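Local structure of putative oxalate decarboxylase (Thermotoga maritima, 1O4T) at residues H73-E78 / E112-E117; E78-Y83 / F126-I131. The protein binds oxalate through a manganese(II) ion held in a cupin barrel, forms a homodimer, and is probably an oxalate decarboxylase. All coordinates share one frame; numbering follows the deposited sequence.

Contacts 1 and 2 come from the two sheets of one double-stranded beta-helix, the cupin barrel, and illustrate how such a fold builds a metal site from opposing walls. Residues 73-78 and 112-117 supply three histidines to manganese, residues 78-83 the glutamate, and 126-131 adds Ile130 to the oxalate pocket; oxalate fills the remaining two positions. The contacts have their centres about 10 Å apart and meet round the ion, where His75 NE2 lies 2.6 Å from Glu80 OE2 and His114 CE1 lies 3.3 Å from Tyr82 OH. Farther along the interior, Ile116 CG2 packs 3.7 Å from Phe126 CZ. Glu78 belongs to both contacts, since the chain turns from strand 69-74 into strand 78-86 just before it.

Contact 1. Residues H73-E78 / E112-E117; sequences HKHEGE and ESHSIE. With MN (manganese (II) ion), chain C; OXL (oxalate ion), chain D.
His73 and His114 form an antiparallel hydrogen-bonded pair whose imidazoles run side by side into the barrel, the metal-binding arrangement of a cupin. Both rings offer NE2 to manganese, each at 2.2 Å, while their planes stand 61° apart. As a bridge pair they leave from the same face, and in each the first torsion places CG between the backbone N and the carbonyl carbon, so that the ring ends converge on the ion. The edge of the His114 ring faces His73 NE2, and His114 CD2 comes within 3.2 Å of His73 CE1. His75, beyond the end of its strand, brings a third NE2 to the ion at 2.0 Å, its ring perpendicular to that of His114. Oxalate occupies two further sites through O3 and O4, and Glu80 completes the six. At the side-chain bases the backbone fixes the spacing: His73 and His114 exchange two N-H...O bonds, and His75 N reaches Glu112 O almost straight, at 171°. A second shell sets ring rotation, with Gly71 O accepting from His73 ND1. For His75 the partner is Glu78, whose OE2 receives the ND1 hydrogen on its anti side, 2.8 Å away and close to the imidazole plane.

Contact 2. Residues E78-Y83 / F126-I131; sequences EFEIYY and FLAVII. With MN (manganese (II) ion), chain C; OXL (oxalate ion), chain D.
Glu80 and Ile130 face each other as a non-hydrogen-bonded pair on the inner surface of the cupin barrel, beside manganese and oxalate. Glu80 OE2 binds the ion at 2.1 Å. Its extended chain, with CG anti to the backbone N (-157°), carries the carboxylate there. Ile130 CG1 packs against Glu80 CD at 3.4 Å, and the methyl CD1 of Ile130 reaches toward oxalate O4. Two residues along the strand, Tyr82 donates its hydroxyl hydrogen to oxalate O3 over 2.6 Å, the oxygen lying in the plane of the phenol ring. Behind this first shell Phe126 lies obliquely to that phenol, with its CE1 3.6 Å above the Tyr82 ring plane and over the centre; the ring of His114 stacks on Tyr82. Ala128 CB touches both Glu80 OE1 and Tyr82 CD2. On the other face of the sheet, Ile131 CB makes a CH-pi contact with the Phe79 ring, and His53 of the second subunit meets that ring too. Six backbone hydrogen bonds hold the strands in register. Oxalate O3 is thus shared between the metal and a phenol hydrogen, which would be expected to draw negative charge onto that oxygen and steady the bound anion.

Contact 1. Residues H73-E78 / E112-E117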
loop_
_atom_site.group_PDB
_atom_site.type_symbol
_atom_site.label_atom_id
_atom_site.label_comp_id
_atom_site.label_asym_id
_atom_site.label_seq_id
_atom_site.Cartn_x
_atom_site.Cartn_y
_atom_site.Cartn_z
ATOM N N HIS A 73 -15.065 11.765 -7.819
ATOM C CA HIS A 73 -15.978 10.664 -8.036
ATOM C C HIS A 73 -16.306 10.023 -6.710
ATOM O O HIS A 73 -15.571 10.157 -5.735
ATOM C CB HIS A 73 -15.372 9.594 -8.941
ATOM C CG HIS A 73 -14.112 9.024 -8.391
ATOM N ND1 HIS A 73 -12.955 9.759 -8.304
ATOM C CD2 HIS A 73 -13.846 7.827 -7.819
ATOM C CE1 HIS A 73 -12.012 9.024 -7.736
ATOM N NE2 HIS A 73 -12.523 7.842 -7.448
ATOM N N LYS A 74 -17.407 9.291 -6.728
ATOM C CA LYS A 74 -18.020 8.698 -5.560
ATOM C C LYS A 74 -17.758 7.201 -5.510
ATOM O O LYS A 74 -17.710 6.536 -6.542
ATOM C CB LYS A 74 -19.532 8.908 -5.652
ATOM C CG LYS A 74 -20.295 8.435 -4.451
ATOM C CD LYS A 74 -21.727 8.815 -4.585
ATOM C CE LYS A 74 -22.546 8.337 -3.401
ATOM N NZ LYS A 74 -23.949 8.697 -3.663
ATOM N N HIS A 75 -17.619 6.696 -4.288
ATOM C CA HIS A 75 -17.517 5.272 -4.001
ATOM C C HIS A 75 -18.732 4.810 -3.197
ATOM O O HIS A 75 -19.104 5.449 -2.236
ATOM C CB HIS A 75 -16.195 5.010 -3.271
ATOM C CG HIS A 75 -14.996 5.120 -4.164
ATOM N ND1 HIS A 75 -14.634 4.106 -5.023
ATOM C CD2 HIS A 75 -14.134 6.142 -4.403
ATOM C CE1 HIS A 75 -13.589 4.486 -5.736
ATOM N NE2 HIS A 75 -13.241 5.706 -5.361
ATOM N N GLU A 76 -19.396 3.746 -3.631
ATOM C CA GLU A 76 -20.514 3.202 -2.869
ATOM C C GLU A 76 -20.386 1.706 -2.822
ATOM O O GLU A 76 -20.124 1.072 -3.845
ATOM C CB GLU A 76 -21.899 3.611 -3.445
ATOM C CG GLU A 76 -21.927 3.762 -4.954
ATOM C CD GLU A 76 -23.175 4.440 -5.490
ATOM O OE1 GLU A 76 -24.293 4.304 -4.902
ATOM O OE2 GLU A 76 -23.015 5.113 -6.540
ATOM N N GLY A 77 -20.552 1.152 -1.625
ATOM C CA GLY A 77 -20.426 -0.263 -1.422
ATOM C C GLY A 77 -18.982 -0.735 -1.397
ATOM O O GLY A 77 -18.723 -1.931 -1.535
ATOM N N GLU A 78 -18.056 0.194 -1.208
ATOM C CA GLU A 78 -16.626 -0.097 -1.130
ATOM C C GLU A 78 -15.937 1.077 -0.452
ATOM O O GLU A 78 -16.561 2.106 -0.215
ATOM C CB GLU A 78 -16.029 -0.301 -2.531
ATOM C CG GLU A 78 -16.108 0.932 -3.404
ATOM C CD GLU A 78 -15.993 0.668 -4.893
ATOM O OE1 GLU A 78 -16.034 -0.515 -5.299
ATOM O OE2 GLU A 78 -15.875 1.677 -5.642
ATOM N N GLU A 112 -18.723 8.403 0.325
ATOM C CA GLU A 112 -17.975 9.637 0.097
ATOM C C GLU A 112 -17.433 9.746 -1.328
ATOM O O GLU A 112 -17.213 8.758 -1.999
ATOM C CB GLU A 112 -16.795 9.744 1.051
ATOM C CG GLU A 112 -17.142 9.565 2.509
ATOM C CD GLU A 112 -15.987 9.897 3.440
ATOM O OE1 GLU A 112 -14.801 9.531 3.175
ATOM O OE2 GLU A 112 -16.286 10.529 4.465
ATOM N N SER A 113 -17.171 10.967 -1.753
ATOM C CA SER A 113 -16.557 11.247 -3.037
ATOM C C SER A 113 -15.201 11.857 -2.778
ATOM O O SER A 113 -15.027 12.568 -1.774
ATOM C CB SER A 113 -17.401 12.224 -3.838
ATOM O OG SER A 113 -18.703 11.732 -4.053
ATOM N N HIS A 114 -14.239 11.581 -3.672
ATOM C CA HIS A 114 -12.901 12.136 -3.555
ATOM C C HIS A 114 -12.251 12.468 -4.905
ATOM O O HIS A 114 -12.774 12.090 -5.972
ATOM C CB HIS A 114 -11.951 11.220 -2.714
ATOM C CG HIS A 114 -11.581 9.919 -3.366
ATOM N ND1 HIS A 114 -10.763 8.997 -2.741
ATOM C CD2 HIS A 114 -11.973 9.343 -4.527
ATOM C CE1 HIS A 114 -10.643 7.918 -3.502
ATOM N NE2 HIS A 114 -11.367 8.099 -4.593
ATOM N N SER A 115 -11.113 13.174 -4.809
ATOM C CA SER A 115 -10.287 13.544 -5.954
ATOM C C SER A 115 -8.896 13.754 -5.424
ATOM O O SER A 115 -8.715 13.855 -4.203
ATOM C CB SER A 115 -10.771 14.829 -6.619
ATOM O OG SER A 115 -10.706 15.925 -5.751
ATOM N N ILE A 116 -7.916 13.846 -6.315
ATOM C CA ILE A 116 -6.559 14.140 -5.885
ATOM C C ILE A 116 -5.834 14.848 -7.003
ATOM O O ILE A 116 -5.954 14.451 -8.175
ATOM C CB ILE A 116 -5.822 12.822 -5.432
ATOM C CG1 ILE A 116 -4.407 13.107 -4.929
ATOM C CG2 ILE A 116 -5.779 11.789 -6.536
ATOM C CD1 ILE A 116 -3.822 11.958 -4.034
ATOM N N GLU A 117 -5.118 15.910 -6.652
ATOM C CA GLU A 117 -4.398 16.718 -7.629
ATOM C C GLU A 117 -2.915 16.871 -7.289
ATOM O O GLU A 117 -2.539 17.130 -6.124
ATOM C CB GLU A 117 -5.034 18.105 -7.738
ATOM C CG GLU A 117 -4.490 18.897 -8.912
ATOM C CD GLU A 117 -5.203 20.220 -9.156
ATOM O OE1 GLU A 117 -6.375 20.365 -8.750
ATOM O OE2 GLU A 117 -4.583 21.102 -9.791
HETATM MN MN MN C . -11.525 6.520 -6.057
HETATM C C1 OXL D . -9.375 6.077 -7.778
HETATM C C2 OXL D . -10.382 5.160 -8.320
HETATM O O1 OXL D . -8.133 5.944 -8.288
HETATM O O2 OXL D . -10.025 4.459 -9.412
HETATM O O3 OXL D . -9.642 6.902 -6.879
HETATM O O4 OXL D . -11.483 4.996 -7.786
#

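Contact 2. Residues E78-Y83 / F126-I131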
loop_
_atom_site.group_PDB
_atom_site.type_symbol
_atom_site.label_atom_id
_atom_site.label_comp_id
_atom_site.label_asym_id
_atom_site.label_seq_id
_atom_site.Cartn_x
_atom_site.Cartn_y
_atom_site.Cartn_z
ATOM N N GLU A 78 -18.056 0.194 -1.208
ATOM C CA GLU A 78 -16.626 -0.097 -1.130
ATOM C C GLU A 78 -15.937 1.077 -0.452
ATOM O O GLU A 78 -16.561 2.106 -0.215
ATOM C CB GLU A 78 -16.029 -0.301 -2.531
ATOM C CG GLU A 78 -16.108 0.932 -3.404
ATOM C CD GLU A 78 -15.993 0.668 -4.893
ATOM O OE1 GLU A 78 -16.034 -0.515 -5.299
ATOM O OE2 GLU A 78 -15.875 1.677 -5.642
ATOM N N PHE A 79 -14.649 0.923 -0.148
ATOM C CA PHE A 79 -13.871 2.032 0.352
ATOM C C PHE A 79 -12.501 2.022 -0.293
ATOM O O PHE A 79 -12.054 0.985 -0.777
ATOM C CB PHE A 79 -13.827 2.056 1.890
ATOM C CG PHE A 79 -13.131 0.878 2.516
ATOM C CD1 PHE A 79 -13.845 -0.235 2.893
ATOM C CD2 PHE A 79 -11.759 0.899 2.746
ATOM C CE1 PHE A 79 -13.225 -1.304 3.476
ATOM C CE2 PHE A 79 -11.121 -0.214 3.315
ATOM C CZ PHE A 79 -11.883 -1.313 3.693
ATOM N N GLU A 80 -11.869 3.187 -0.346
ATOM C CA GLU A 80 -10.546 3.334 -0.958
ATOM C C GLU A 80 -9.515 3.960 -0.039
ATOM O O GLU A 80 -9.807 4.884 0.702
ATOM C CB GLU A 80 -10.644 4.158 -2.241
ATOM C CG GLU A 80 -9.497 3.881 -3.187
ATOM C CD GLU A 80 -9.703 4.434 -4.570
ATOM O OE1 GLU A 80 -8.798 4.290 -5.409
ATOM O OE2 GLU A 80 -10.751 5.016 -4.815
ATOM N N ILE A 81 -8.300 3.437 -0.119
ATOM C CA ILE A 81 -7.158 3.940 0.598
ATOM C C ILE A 81 -6.118 4.371 -0.436
ATOM O O ILE A 81 -5.788 3.624 -1.340
ATOM C CB ILE A 81 -6.545 2.822 1.487
ATOM C CG1 ILE A 81 -7.602 2.197 2.402
ATOM C CG2 ILE A 81 -5.330 3.361 2.286
ATOM C CD1 ILE A 81 -7.172 0.818 2.888
ATOM N N TYR A 82 -5.596 5.581 -0.314
ATOM C CA TYR A 82 -4.369 5.936 -0.980
ATOM C C TYR A 82 -3.208 5.933 0.028
ATOM O O TYR A 82 -3.339 6.438 1.154
ATOM C CB TYR A 82 -4.456 7.342 -1.538
ATOM C CG TYR A 82 -5.490 7.677 -2.599
ATOM C CD1 TYR A 82 -5.834 9.007 -2.838
ATOM C CD2 TYR A 82 -6.095 6.696 -3.389
ATOM C CE1 TYR A 82 -6.714 9.344 -3.830
ATOM C CE2 TYR A 82 -6.969 7.029 -4.381
ATOM C CZ TYR A 82 -7.297 8.356 -4.600
ATOM O OH TYR A 82 -8.220 8.672 -5.602
ATOM N N TYR A 83 -2.067 5.364 -0.365
ATOM C CA TYR A 83 -0.798 5.599 0.324
ATOM C C TYR A 83 0.140 6.406 -0.603
ATOM O O TYR A 83 0.540 5.965 -1.697
ATOM C CB TYR A 83 -0.158 4.288 0.786
ATOM C CG TYR A 83 1.089 4.544 1.603
ATOM C CD1 TYR A 83 1.030 4.623 2.983
ATOM C CD2 TYR A 83 2.305 4.733 0.996
ATOM C CE1 TYR A 83 2.169 4.929 3.756
ATOM C CE2 TYR A 83 3.469 5.016 1.746
ATOM C CZ TYR A 83 3.386 5.105 3.145
ATOM O OH TYR A 83 4.502 5.398 3.899
ATOM N N PHE A 126 1.205 7.289 -5.915
ATOM C CA PHE A 126 0.592 6.687 -4.772
ATOM C C PHE A 126 0.000 5.329 -5.106
ATOM O O PHE A 126 -0.309 5.009 -6.273
ATOM C CB PHE A 126 -0.490 7.599 -4.190
ATOM C CG PHE A 126 -1.562 8.019 -5.174
ATOM C CD1 PHE A 126 -2.766 7.354 -5.232
ATOM C CD2 PHE A 126 -1.365 9.125 -5.997
ATOM C CE1 PHE A 126 -3.746 7.753 -6.155
ATOM C CE2 PHE A 126 -2.332 9.554 -6.887
ATOM C CZ PHE A 126 -3.536 8.876 -6.952
ATOM N N LEU A 127 -0.172 4.557 -4.058
ATOM C CA LEU A 127 -0.882 3.304 -4.113
ATOM C C LEU A 127 -2.355 3.495 -3.877
ATOM O O LEU A 127 -2.729 4.223 -2.983
ATOM C CB LEU A 127 -0.314 2.429 -3.004
ATOM C CG LEU A 127 0.135 1.055 -3.363
ATOM C CD1 LEU A 127 1.197 1.092 -4.463
ATOM C CD2 LEU A 127 0.632 0.405 -2.030
ATOM N N ALA A 128 -3.198 2.814 -4.643
ATOM C CA ALA A 128 -4.665 2.879 -4.485
ATOM C C ALA A 128 -5.217 1.482 -4.317
ATOM O O ALA A 128 -4.943 0.608 -5.140
ATOM C CB ALA A 128 -5.284 3.554 -5.662
ATOM N N VAL A 129 -6.019 1.275 -3.277
ATOM C CA VAL A 129 -6.586 -0.016 -2.987
ATOM C C VAL A 129 -8.096 0.155 -2.720
ATOM O O VAL A 129 -8.482 0.902 -1.854
ATOM C CB VAL A 129 -5.957 -0.650 -1.724
ATOM C CG1 VAL A 129 -6.311 -2.122 -1.655
ATOM C CG2 VAL A 129 -4.467 -0.493 -1.761
ATOM N N ILE A 130 -8.942 -0.543 -3.458
ATOM C CA ILE A 130 -10.377 -0.429 -3.242
ATOM C C ILE A 130 -10.838 -1.737 -2.625
ATOM O O ILE A 130 -10.611 -2.771 -3.211
ATOM C CB ILE A 130 -11.108 -0.131 -4.559
ATOM C CG1 ILE A 130 -10.617 1.198 -5.135
ATOM C CG2 ILE A 130 -12.624 -0.063 -4.324
ATOM C CD1 ILE A 130 -11.148 1.508 -6.573
ATOM N N ILE A 131 -11.485 -1.672 -1.463
ATOM C CA ILE A 131 -11.915 -2.851 -0.748
ATOM C C ILE A 131 -13.444 -2.842 -0.689
ATOM O O ILE A 131 -14.083 -1.831 -0.324
ATOM C CB ILE A 131 -11.238 -2.889 0.645
ATOM C CG1 ILE A 131 -9.704 -3.030 0.470
ATOM C CG2 ILE A 131 -11.775 -3.997 1.479
ATOM C CD1 ILE A 131 -8.894 -3.187 1.749
HETATM MN MN MN C . -11.525 6.520 -6.057
HETATM C C1 OXL D . -9.375 6.077 -7.778
HETATM C C2 OXL D . -10.382 5.160 -8.320
HETATM O O1 OXL D . -8.133 5.944 -8.288
HETATM O O2 OXL D . -10.025 4.459 -9.412
HETATM O O3 OXL D . -9.642 6.902 -6.879
HETATM O O4 OXL D . -11.483 4.996 -7.786
#